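Local coordinates for protein-glutamine gamma-glutamyltransferase (Pagrus major, PDB 1G0D) that probably catalyses calcium-dependent cross-linking of proteins, joining peptide-bound glutamine to lysine or other primary amines with release of ammonia, at residues T584-P592 with T602-P610; L622-I633 with V647-R655. All coordinates share one frame; numbering follows the deposited sequence.

Contact 1 of 2, residues T584-P592 with T602-P610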
loop_
_atom_site.group_PDB
_atom_site.type_symbol
_atom_site.label_atom_id
_atom_site.label_comp_id
_atom_site.label_asym_id
_atom_site.label_seq_id
_atom_site.Cartn_x
_atom_site.Cartn_y
_atom_site.Cartn_z
ATOM N N THR A 584 -1.262 -17.429 13.907
ATOM C CA THR A 584 -0.369 -18.460 13.380
ATOM C C THR A 584 0.929 -18.299 14.181
ATOM O O THR A 584 1.195 -17.231 14.738
ATOM C CB THR A 584 -0.084 -18.299 11.883
ATOM O OG1 THR A 584 0.110 -16.915 11.580
ATOM C CG2 THR A 584 -1.251 -18.845 11.055
ATOM N N PRO A 585 1.752 -19.349 14.260
ATOM C CA PRO A 585 2.967 -19.134 15.050
ATOM C C PRO A 585 3.837 -18.066 14.432
ATOM O O PRO A 585 3.752 -17.829 13.229
ATOM C CB PRO A 585 3.644 -20.507 15.070
ATOM C CG PRO A 585 3.074 -21.255 13.883
ATOM C CD PRO A 585 1.689 -20.698 13.664
ATOM N N GLU A 586 4.656 -17.417 15.263
ATOM C CA GLU A 586 5.567 -16.381 14.802
ATOM C C GLU A 586 6.990 -16.876 14.592
ATOM O O GLU A 586 7.668 -17.256 15.543
ATOM C CB GLU A 586 5.612 -15.222 15.765
ATOM C CG GLU A 586 6.171 -14.009 15.063
ATOM C CD GLU A 586 6.731 -12.969 16.001
ATOM O OE1 GLU A 586 6.249 -12.903 17.169
ATOM O OE2 GLU A 586 7.648 -12.222 15.550
ATOM N N LEU A 587 7.443 -16.823 13.345
ATOM C CA LEU A 587 8.772 -17.298 12.989
ATOM C C LEU A 587 9.863 -16.640 13.810
ATOM O O LEU A 587 9.785 -15.454 14.116
ATOM C CB LEU A 587 9.055 -17.074 11.479
ATOM C CG LEU A 587 8.084 -17.689 10.446
ATOM C CD1 LEU A 587 8.621 -17.556 8.999
ATOM C CD2 LEU A 587 7.874 -19.153 10.804
ATOM N N LEU A 588 10.867 -17.442 14.169
ATOM C CA LEU A 588 12.047 -17.002 14.904
ATOM C C LEU A 588 13.096 -16.832 13.846
ATOM O O LEU A 588 13.644 -17.821 13.309
ATOM C CB LEU A 588 12.528 -18.071 15.858
ATOM C CG LEU A 588 13.233 -17.623 17.132
ATOM C CD1 LEU A 588 14.321 -18.595 17.410
ATOM C CD2 LEU A 588 13.776 -16.249 16.993
ATOM N N VAL A 589 13.345 -15.576 13.506
ATOM C CA VAL A 589 14.335 -15.285 12.501
ATOM C C VAL A 589 15.557 -14.722 13.228
ATOM O O VAL A 589 15.433 -13.796 14.041
ATOM C CB VAL A 589 13.773 -14.303 11.487
ATOM C CG1 VAL A 589 14.684 -14.211 10.316
ATOM C CG2 VAL A 589 12.410 -14.765 11.026
ATOM N N GLN A 590 16.724 -15.329 12.966
ATOM C CA GLN A 590 17.987 -14.934 13.589
ATOM C C GLN A 590 19.139 -15.003 12.603
ATOM O O GLN A 590 19.286 -15.963 11.872
ATOM C CB GLN A 590 18.319 -15.860 14.750
ATOM C CG GLN A 590 17.206 -16.042 15.755
ATOM C CD GLN A 590 17.444 -17.217 16.706
ATOM O OE1 GLN A 590 17.733 -17.019 17.893
ATOM N NE2 GLN A 590 17.315 -18.446 16.190
ATOM N N VAL A 591 19.959 -13.971 12.570
ATOM C CA VAL A 591 21.103 -14.011 11.696
ATOM C C VAL A 591 22.236 -13.475 12.568
ATOM O O VAL A 591 22.617 -12.323 12.495
ATOM C CB VAL A 591 20.806 -13.205 10.430
ATOM C CG1 VAL A 591 19.910 -12.122 10.751
ATOM C CG2 VAL A 591 22.045 -12.731 9.791
ATOM N N PRO A 592 22.785 -14.349 13.432
ATOM C CA PRO A 592 23.865 -14.118 14.398
ATOM C C PRO A 592 25.252 -13.599 13.947
ATOM O O PRO A 592 25.715 -13.834 12.817
ATOM C CB PRO A 592 23.949 -15.454 15.132
ATOM C CG PRO A 592 23.456 -16.418 14.142
ATOM C CD PRO A 592 22.345 -15.751 13.456
ATOM N N THR A 602 24.841 -16.272 7.620
ATOM C CA THR A 602 23.780 -17.281 7.750
ATOM C C THR A 602 22.639 -16.827 8.663
ATOM O O THR A 602 22.845 -16.461 9.833
ATOM C CB THR A 602 24.345 -18.641 8.288
ATOM O OG1 THR A 602 25.364 -19.089 7.402
ATOM C CG2 THR A 602 23.281 -19.733 8.324
ATOM N N ALA A 603 21.440 -16.876 8.078
ATOM C CA ALA A 603 20.175 -16.519 8.711
ATOM C C ALA A 603 19.478 -17.830 9.053
ATOM O O ALA A 603 19.518 -18.794 8.280
ATOM C CB ALA A 603 19.314 -15.689 7.739
ATOM N N TYR A 604 18.821 -17.838 10.206
ATOM C CA TYR A 604 18.151 -19.012 10.742
ATOM C C TYR A 604 16.695 -18.786 11.076
ATOM O O TYR A 604 16.376 -17.933 11.894
ATOM C CB TYR A 604 18.840 -19.443 12.029
ATOM C CG TYR A 604 20.275 -19.835 11.835
ATOM C CD1 TYR A 604 21.292 -18.894 11.924
ATOM C CD2 TYR A 604 20.617 -21.150 11.510
ATOM C CE1 TYR A 604 22.620 -19.253 11.682
ATOM C CE2 TYR A 604 21.930 -21.517 11.268
ATOM C CZ TYR A 604 22.932 -20.569 11.348
ATOM O OH TYR A 604 24.230 -20.931 11.050
ATOM N N VAL A 605 15.804 -19.564 10.481
ATOM C CA VAL A 605 14.398 -19.408 10.807
ATOM C C VAL A 605 13.876 -20.735 11.356
ATOM O O VAL A 605 14.295 -21.802 10.922
ATOM C CB VAL A 605 13.608 -18.887 9.568
ATOM C CG1 VAL A 605 14.239 -19.397 8.307
ATOM C CG2 VAL A 605 12.144 -19.208 9.698
ATOM N N SER A 606 12.994 -20.658 12.347
ATOM C CA SER A 606 12.462 -21.855 12.987
ATOM C C SER A 606 11.114 -21.658 13.688
ATOM O O SER A 606 10.835 -20.585 14.199
ATOM C CB SER A 606 13.466 -22.323 14.035
ATOM O OG SER A 606 13.079 -21.917 15.343
ATOM N N PHE A 607 10.284 -22.697 13.732
ATOM C CA PHE A 607 8.994 -22.616 14.433
ATOM C C PHE A 607 8.508 -24.008 14.816
ATOM O O PHE A 607 9.137 -25.003 14.491
ATOM C CB PHE A 607 7.933 -21.829 13.602
ATOM C CG PHE A 607 7.106 -22.668 12.641
ATOM C CD1 PHE A 607 5.803 -23.036 12.966
ATOM C CD2 PHE A 607 7.599 -23.011 11.379
ATOM C CE1 PHE A 607 5.000 -23.726 12.056
ATOM C CE2 PHE A 607 6.807 -23.700 10.458
ATOM C CZ PHE A 607 5.497 -24.056 10.807
ATOM N N THR A 608 7.407 -24.065 15.550
ATOM C CA THR A 608 6.842 -25.336 15.973
ATOM C C THR A 608 5.429 -25.502 15.453
ATOM O O THR A 608 4.581 -24.668 15.694
ATOM C CB THR A 608 6.791 -25.445 17.515
ATOM O OG1 THR A 608 8.116 -25.599 18.039
ATOM C CG2 THR A 608 5.977 -26.648 17.928
ATOM N N ASN A 609 5.184 -26.584 14.736
ATOM C CA ASN A 609 3.858 -26.883 14.221
ATOM C C ASN A 609 2.808 -26.850 15.352
ATOM O O ASN A 609 2.851 -27.662 16.261
ATOM C CB ASN A 609 3.894 -28.269 13.602
ATOM C CG ASN A 609 2.604 -28.646 12.949
ATOM O OD1 ASN A 609 1.649 -27.874 12.954
ATOM N ND2 ASN A 609 2.562 -29.849 12.374
ATOM N N PRO A 610 1.874 -25.887 15.326
ATOM C CA PRO A 610 0.846 -25.810 16.375
ATOM C C PRO A 610 -0.350 -26.713 15.998
ATOM O O PRO A 610 -1.329 -26.859 16.743
ATOM C CB PRO A 610 0.447 -24.342 16.361
ATOM C CG PRO A 610 0.515 -24.002 14.925
ATOM C CD PRO A 610 1.698 -24.805 14.346
#

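Contact 2 of 2, residues L622-I633 with V647-R655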
loop_
_atom_site.group_PDB
_atom_site.type_symbol
_atom_site.label_atom_id
_atom_site.label_comp_id
_atom_site.label_asym_id
_atom_site.label_seq_id
_atom_site.Cartn_x
_atom_site.Cartn_y
_atom_site.Cartn_z
ATOM N N LEU A 622 12.632 -15.947 1.705
ATOM C CA LEU A 622 13.317 -14.869 2.420
ATOM C C LEU A 622 13.680 -13.685 1.539
ATOM O O LEU A 622 14.063 -13.858 0.391
ATOM C CB LEU A 622 14.614 -15.370 3.057
ATOM C CG LEU A 622 14.851 -16.604 3.930
ATOM C CD1 LEU A 622 15.403 -16.153 5.258
ATOM C CD2 LEU A 622 13.615 -17.383 4.131
ATOM N N GLU A 623 13.562 -12.473 2.071
ATOM C CA GLU A 623 13.933 -11.296 1.306
ATOM C C GLU A 623 14.176 -10.095 2.204
ATOM O O GLU A 623 13.706 -10.048 3.342
ATOM C CB GLU A 623 12.850 -10.958 0.308
ATOM C CG GLU A 623 11.792 -10.103 0.906
ATOM C CD GLU A 623 10.911 -9.495 -0.140
ATOM O OE1 GLU A 623 11.446 -8.867 -1.081
ATOM O OE2 GLU A 623 9.679 -9.661 -0.025
ATOM N N GLY A 624 14.914 -9.121 1.677
ATOM C CA GLY A 624 15.187 -7.911 2.427
ATOM C C GLY A 624 15.812 -6.864 1.526
ATOM O O GLY A 624 16.746 -7.191 0.799
ATOM N N ALA A 625 15.277 -5.634 1.529
ATOM C CA ALA A 625 15.826 -4.537 0.727
ATOM C C ALA A 625 17.254 -4.445 1.210
ATOM O O ALA A 625 17.482 -4.375 2.420
ATOM C CB ALA A 625 15.102 -3.229 1.040
ATOM N N GLY A 626 18.215 -4.490 0.296
ATOM C CA GLY A 626 19.599 -4.383 0.717
ATOM C C GLY A 626 20.247 -5.613 1.320
ATOM O O GLY A 626 21.464 -5.614 1.517
ATOM N N LEU A 627 19.458 -6.646 1.639
ATOM C CA LEU A 627 19.971 -7.918 2.200
ATOM C C LEU A 627 19.933 -9.010 1.095
ATOM O O LEU A 627 20.974 -9.523 0.698
ATOM C CB LEU A 627 19.139 -8.373 3.411
ATOM C CG LEU A 627 19.238 -7.550 4.703
ATOM C CD1 LEU A 627 18.611 -8.316 5.887
ATOM C CD2 LEU A 627 20.702 -7.231 4.977
ATOM N N LEU A 628 18.737 -9.385 0.626
ATOM C CA LEU A 628 18.592 -10.344 -0.471
ATOM C C LEU A 628 17.266 -10.287 -1.184
ATOM O O LEU A 628 16.253 -9.837 -0.647
ATOM C CB LEU A 628 18.800 -11.790 -0.051
ATOM C CG LEU A 628 18.330 -12.532 1.199
ATOM C CD1 LEU A 628 16.891 -12.562 1.337
ATOM C CD2 LEU A 628 18.785 -13.973 1.094
ATOM N N SER A 629 17.278 -10.734 -2.421
ATOM C CA SER A 629 16.042 -10.812 -3.192
ATOM C C SER A 629 15.285 -12.110 -2.800
ATOM O O SER A 629 15.912 -13.116 -2.461
ATOM C CB SER A 629 16.398 -10.817 -4.648
ATOM O OG SER A 629 17.750 -10.433 -4.748
ATOM N N ALA A 630 13.955 -12.090 -2.825
ATOM C CA ALA A 630 13.181 -13.266 -2.415
ATOM C C ALA A 630 13.897 -14.563 -2.754
ATOM O O ALA A 630 14.302 -14.793 -3.894
ATOM C CB ALA A 630 11.856 -13.257 -3.057
ATOM N N THR A 631 14.046 -15.414 -1.748
ATOM C CA THR A 631 14.742 -16.677 -1.909
ATOM C C THR A 631 14.009 -17.769 -1.169
ATOM O O THR A 631 13.591 -17.556 -0.044
ATOM C CB THR A 631 16.130 -16.560 -1.341
ATOM O OG1 THR A 631 16.848 -15.554 -2.066
ATOM C CG2 THR A 631 16.839 -17.872 -1.439
ATOM N N GLN A 632 13.863 -18.934 -1.786
ATOM C CA GLN A 632 13.153 -20.028 -1.132
ATOM C C GLN A 632 13.959 -21.188 -0.531
ATOM O O GLN A 632 15.003 -21.575 -1.033
ATOM C CB GLN A 632 12.126 -20.610 -2.094
ATOM C CG GLN A 632 10.869 -19.777 -2.227
ATOM C CD GLN A 632 9.870 -20.393 -3.187
ATOM O OE1 GLN A 632 8.703 -19.986 -3.239
ATOM N NE2 GLN A 632 10.323 -21.380 -3.961
ATOM N N ILE A 633 13.449 -21.719 0.573
ATOM C CA ILE A 633 14.024 -22.880 1.249
ATOM C C ILE A 633 12.875 -23.882 1.366
ATOM O O ILE A 633 11.913 -23.639 2.104
ATOM C CB ILE A 633 14.459 -22.589 2.675
ATOM C CG1 ILE A 633 15.285 -21.305 2.714
ATOM C CG2 ILE A 633 15.170 -23.824 3.239
ATOM C CD1 ILE A 633 15.708 -20.941 4.087
ATOM N N VAL A 647 15.172 -24.185 9.317
ATOM C CA VAL A 647 16.012 -24.043 8.114
ATOM C C VAL A 647 17.005 -22.906 8.331
ATOM O O VAL A 647 17.034 -22.264 9.404
ATOM C CB VAL A 647 15.245 -23.629 6.853
ATOM C CG1 VAL A 647 14.806 -24.831 6.101
ATOM C CG2 VAL A 647 14.084 -22.724 7.218
ATOM N N LYS A 648 17.812 -22.667 7.296
ATOM C CA LYS A 648 18.781 -21.601 7.307
ATOM C C LYS A 648 19.228 -21.388 5.892
ATOM O O LYS A 648 19.155 -22.285 5.077
ATOM C CB LYS A 648 19.957 -21.947 8.198
ATOM C CG LYS A 648 20.424 -23.343 8.083
ATOM C CD LYS A 648 21.560 -23.417 7.120
ATOM C CE LYS A 648 22.476 -24.542 7.505
ATOM N NZ LYS A 648 22.739 -24.573 8.983
ATOM N N LEU A 649 19.690 -20.184 5.606
ATOM C CA LEU A 649 20.119 -19.792 4.265
ATOM C C LEU A 649 21.406 -18.973 4.426
ATOM O O LEU A 649 21.593 -18.309 5.440
ATOM C CB LEU A 649 19.038 -18.884 3.657
ATOM C CG LEU A 649 18.620 -18.836 2.175
ATOM C CD1 LEU A 649 17.864 -17.526 1.923
ATOM C CD2 LEU A 649 19.815 -18.944 1.235
ATOM N N SER A 650 22.297 -19.011 3.449
ATOM C CA SER A 650 23.499 -18.199 3.541
ATOM C C SER A 650 23.404 -17.170 2.461
ATOM O O SER A 650 22.863 -17.462 1.397
ATOM C CB SER A 650 24.735 -19.015 3.288
ATOM O OG SER A 650 25.561 -18.996 4.436
ATOM N N PHE A 651 23.889 -15.960 2.728
ATOM C CA PHE A 651 23.863 -14.905 1.723
ATOM C C PHE A 651 24.759 -13.742 2.157
ATOM O O PHE A 651 25.181 -13.677 3.319
ATOM C CB PHE A 651 22.423 -14.447 1.459
ATOM C CG PHE A 651 21.806 -13.693 2.592
ATOM C CD1 PHE A 651 21.262 -14.367 3.672
ATOM C CD2 PHE A 651 21.799 -12.301 2.597
ATOM C CE1 PHE A 651 20.729 -13.663 4.744
ATOM C CE2 PHE A 651 21.270 -11.606 3.663
ATOM C CZ PHE A 651 20.740 -12.286 4.736
ATOM N N SER A 652 25.073 -12.850 1.219
ATOM C CA SER A 652 25.946 -11.714 1.500
ATOM C C SER A 652 25.205 -10.386 1.305
ATOM O O SER A 652 24.895 -10.009 0.169
ATOM C CB SER A 652 27.157 -11.776 0.569
ATOM O OG SER A 652 28.071 -12.789 0.975
ATOM N N PRO A 653 24.950 -9.636 2.400
ATOM C CA PRO A 653 24.233 -8.376 2.201
ATOM C C PRO A 653 24.726 -7.583 0.974
ATOM O O PRO A 653 25.853 -7.749 0.517
ATOM C CB PRO A 653 24.422 -7.658 3.532
ATOM C CG PRO A 653 24.528 -8.775 4.520
ATOM C CD PRO A 653 25.314 -9.843 3.815
ATOM N N MET A 654 23.858 -6.755 0.411
ATOM C CA MET A 654 24.226 -6.007 -0.758
ATOM C C MET A 654 24.544 -4.562 -0.440
ATOM O O MET A 654 25.420 -3.963 -1.042
ATOM C CB MET A 654 23.096 -6.081 -1.762
ATOM C CG MET A 654 22.975 -7.427 -2.376
ATOM S SD MET A 654 21.517 -7.586 -3.399
ATOM C CE MET A 654 20.133 -7.419 -2.164
ATOM N N ARG A 655 23.811 -3.980 0.488
ATOM C CA ARG A 655 24.053 -2.599 0.874
ATOM C C ARG A 655 24.187 -2.517 2.397
ATOM O O ARG A 655 23.746 -3.385 3.169
ATOM C CB ARG A 655 22.907 -1.686 0.396
ATOM C CG ARG A 655 22.834 -1.407 -1.120
ATOM C CD ARG A 655 21.649 -0.495 -1.452
ATOM N NE ARG A 655 20.383 -1.224 -1.555
ATOM C CZ ARG A 655 19.191 -0.731 -1.224
ATOM N NH1 ARG A 655 19.087 0.498 -0.767
ATOM N NH2 ARG A 655 18.096 -1.462 -1.366
#

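Contact 1 of 2, residues T584-P592 with T602-P610
Leu-588 and Ser-606 begin a short antiparallel pairing of two strands, 588-590 and 602-608, in the C-terminal immunoglobulin-like beta-sandwich domain. Each donates its N-H to the other's carbonyl. Gln-590 and Tyr-604 form the second hydrogen-bonded pair, and Tyr-604 N lies 2.6 Å from Gln-590 O. Between them Val-589 and Val-605 make a non-hydrogen-bonded pair, with Val-605 CA set 3.1 Å from Leu-588 O in a CA-H...O contact. The inner face is the tight one, with Leu-587, Val-589, Val-605 and Phe-607 all buried. Leu-587 CD1 lies alongside Val-605 CG2, pointing the same way, at 4.0 Å. The other branch of Leu-587, CD2, meets Phe-607 CB at 3.9 Å. With CG between its backbone N and carbonyl carbon (chi1 89°), Phe-607 sets its ring against that same methyl. The ring also meets Phe-665 of strand 659-666. Val-589 and Ala-603 touch Leu-661 of that strand. The outer face is looser, and Leu-588 and Gln-590 are exposed there. Leu-588 CB meets Ser-606 OG at 3.9 Å. Tyr-604 turns a ring edge to the Pro-592 ring, and its CD2 packs on Lys-648 CB. An alanine in place of Tyr-604 would probably leave Pro-592 without its aromatic neighbour and bare this end of the strand pair. At the far end Pro-585 CG reaches Phe-607 CD1 at 3.4 Å, and Pro-585 CD meets Pro-610 CG at 3.7 Å.

Contact 2 of 2, residues L622-I633 with V647-R655
Leu-628 and Phe-651 each place CG between the backbone N and the carbonyl carbon (chi1 41° and 70°), which brings them together inside the C-terminal immunoglobulin-like beta-sandwich. The side chains cross at about a right angle. Leu-628 CD2 sits over one face of the phenyl ring, 3.7 Å from the ring centroid, in a CH-pi contact offset toward the rim. Leu-627 adds its CB near Phe-651 CE2. Leu-627 and Leu-628 form a classic beta bulge opposite Gly-624, whose carbonyl accepts both of their N-H groups. Between the facing sheets, Leu-649 CD1 fits among three side chains. It lies 3.5 Å from Thr-631 CG2, 3.7 Å from Leu-622 CG and 3.8 Å from Leu-628 CD2. Thr-631 donates OG1 to Ser-629 O at 2.6 Å, nearly along the carbonyl axis. Ile-633 CD1 packs on Leu-649 CB. At the loop end the chemistry turns polar. The Arg-655 side chain bends at chi3 and brings its guanidinium beside Gly-626. It forms salt bridges with Glu-181, Glu-158 and Glu-26. Glu-181 also accepts the N-H of Gly-626, so one carboxylate meets both Arg-655 and the loop. Gly-626 O takes two N-H groups: Met-654 N at 2.9 Å, from above the carbonyl plane, and Arg-655 N at 3.0 Å, in that plane on a lone pair, with an N-H...O angle of 170°.

In the fold
Contacts 1 and 2 share one sheet of the C-terminal domain, since strand 601-608 pairs with strand 588-590 on one side and strand 644-651 on the other. Contact 1 lies within that sheet, so four backbone hydrogen bonds define it, with apolar packing beside them. Contact 2 crosses to the facing sheet, so apolar side chains do most of the work and its backbone bonds are confined to the loop end. Both are partly buried. Contact 1 has a more exposed outer face, while Leu-622, Leu-627 and Leu-628 of contact 2 are buried, Leu-649 less so. The two meet where Val-605 O receives Val-647 N and where the hydroxyls of Thr-602 and Ser-650 probably bond.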